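PDB 6LF2: SeviL from Septifer virgatus, which binds the glycans of GM1b and asialo-GM1 as an R-type lectin with a beta-trefoil fold. Local coordinates for residues B[55-58]-B[63-66]. Sequence-based numbering, arbitrary orientation.
Sequences YYTI and KFLQ
I58 and L65 run alongside each other, their side chains leaving the same face of the hairpin formed by strands 56-60 and 63-67. Their CB atoms, I58 CB and L65 CB, are 4.0 Å apart. Further out, the end of I58 meets one branch of L65, with I58 CD1 4.2 Å from L65 CD2. The CG of L65 is anti to its backbone N (chi1 -168°), which brings CD2 to the end of the isoleucine, while CD1 stays farther off. I14 and W45 also touch I58, and V72 touches L65, so the pair belongs to a larger apolar cluster.

F64 and T57 meet on the other side of the hairpin. The ring comes obliquely to the threonine, and F64 CD1 is 4.2 Å from T57 CB. The T57 hydroxyl is bonded to Q48 on the next strand.

One direct backbone bond joins the segments. L65 N donates to I58 O at 2.7 Å, and the bond is nearly straight (168°). F64 CA adds a CA-H...O contact to the same oxygen at 3.5 Å. The return bond is replaced by a water. It accepts from I58 N at 2.8 Å and lies 2.8 Å from L65 O, to which it can donate. L65 O also receives the indole N-H of W84.

The axes of the two short segments cross at 110°, so this antiparallel beta-hairpin of the trefoil is strongly twisted or bent here. The side chain of L65 is about 14 Å from a bound N-acetylgalactosamine. The water bridges I58 N and L65 O, which are too far apart to bond directly, and satisfies I58 N. This part of the hairpin is joined by a direct bond, a water bridge and apolar side chains.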
loop_
_atom_site.group_PDB
_atom_site.type_symbol
_atom_site.label_atom_id
_atom_site.label_comp_id
_atom_site.label_asym_id
_atom_site.label_seq_id
_atom_site.Cartn_x
_atom_site.Cartn_y
_atom_site.Cartn_z
ATOM N N TYR B 55 -7.503 11.253 -18.282
ATOM C CA TYR B 55 -8.334 11.198 -17.089
ATOM C C TYR B 55 -8.752 9.767 -16.786
ATOM O O TYR B 55 -8.924 8.938 -17.689
ATOM C CB TYR B 55 -9.590 12.079 -17.221
ATOM C CG TYR B 55 -9.249 13.544 -17.236
ATOM C CD1 TYR B 55 -9.068 14.243 -16.050
ATOM C CD2 TYR B 55 -9.068 14.219 -18.431
ATOM C CE1 TYR B 55 -8.721 15.579 -16.051
ATOM C CE2 TYR B 55 -8.726 15.562 -18.444
ATOM C CZ TYR B 55 -8.559 16.234 -17.247
ATOM O OH TYR B 55 -8.222 17.570 -17.242
ATOM N N TYR B 56 -8.935 9.508 -15.495
ATOM C CA TYR B 56 -9.196 8.179 -14.965
ATOM C C TYR B 56 -10.426 8.227 -14.068
ATOM O O TYR B 56 -10.779 9.278 -13.528
ATOM C CB TYR B 56 -7.940 7.645 -14.192
ATOM C CG TYR B 56 -6.781 7.391 -15.126
ATOM C CD1 TYR B 56 -6.648 6.170 -15.774
ATOM C CD2 TYR B 56 -5.854 8.388 -15.411
ATOM C CE1 TYR B 56 -5.614 5.933 -16.662
ATOM C CE2 TYR B 56 -4.804 8.157 -16.304
ATOM C CZ TYR B 56 -4.694 6.926 -16.928
ATOM O OH TYR B 56 -3.666 6.665 -17.820
ATOM N N THR B 57 -11.108 7.088 -13.934
ATOM C CA THR B 57 -12.146 6.960 -12.922
ATOM C C THR B 57 -11.729 5.913 -11.887
ATOM O O THR B 57 -10.852 5.071 -12.129
ATOM C CB THR B 57 -13.510 6.606 -13.539
ATOM O OG1 THR B 57 -13.393 5.437 -14.356
ATOM C CG2 THR B 57 -14.025 7.760 -14.402
ATOM N N ILE B 58 -12.364 6.001 -10.721
ATOM C CA ILE B 58 -12.033 5.212 -9.531
ATOM C C ILE B 58 -13.330 4.575 -9.031
ATOM O O ILE B 58 -14.210 5.275 -8.513
ATOM C CB ILE B 58 -11.387 6.085 -8.443
ATOM C CG1 ILE B 58 -10.088 6.696 -8.975
ATOM C CG2 ILE B 58 -11.127 5.269 -7.174
ATOM C CD1 ILE B 58 -9.482 7.769 -8.070
ATOM N N LYS B 63 -20.075 1.706 -8.715
ATOM C CA LYS B 63 -20.178 3.154 -8.591
ATOM C C LYS B 63 -18.814 3.794 -8.834
ATOM O O LYS B 63 -17.793 3.115 -8.965
ATOM C CB LYS B 63 -20.714 3.564 -7.213
ATOM C CG LYS B 63 -22.009 2.886 -6.781
ATOM C CD LYS B 63 -22.468 3.453 -5.449
ATOM C CE LYS B 63 -23.553 2.616 -4.795
ATOM N NZ LYS B 63 -24.847 2.661 -5.532
ATOM N N PHE B 64 -18.803 5.127 -8.867
ATOM C CA PHE B 64 -17.615 5.882 -9.240
ATOM C C PHE B 64 -17.348 6.983 -8.228
ATOM O O PHE B 64 -18.269 7.672 -7.797
ATOM C CB PHE B 64 -17.770 6.491 -10.627
ATOM C CG PHE B 64 -18.114 5.489 -11.688
ATOM C CD1 PHE B 64 -17.117 4.859 -12.416
ATOM C CD2 PHE B 64 -19.442 5.183 -11.962
ATOM C CE1 PHE B 64 -17.437 3.930 -13.398
ATOM C CE2 PHE B 64 -19.766 4.261 -12.938
ATOM C CZ PHE B 64 -18.765 3.630 -13.655
ATOM N N LEU B 65 -16.077 7.153 -7.862
ATOM C CA LEU B 65 -15.701 8.235 -6.960
ATOM C C LEU B 65 -15.902 9.598 -7.620
ATOM O O LEU B 65 -15.400 9.857 -8.718
ATOM C CB LEU B 65 -14.246 8.081 -6.530
ATOM C CG LEU B 65 -13.816 8.984 -5.367
ATOM C CD1 LEU B 65 -14.497 8.583 -4.099
ATOM C CD2 LEU B 65 -12.292 8.953 -5.184
ATOM N N GLN B 66 -16.606 10.479 -6.928
ATOM C CA GLN B 66 -17.073 11.732 -7.495
ATOM C C GLN B 66 -16.817 12.867 -6.519
ATOM O O GLN B 66 -16.904 12.688 -5.305
ATOM C CB GLN B 66 -18.577 11.655 -7.802
ATOM C CG GLN B 66 -19.185 12.912 -8.410
ATOM C CD GLN B 66 -20.690 12.795 -8.556
ATOM O OE1 GLN B 66 -21.365 12.216 -7.695
ATOM N NE2 GLN B 66 -21.227 13.328 -9.653
HETATM O O HOH W 1 -14.231 8.103 -10.561
#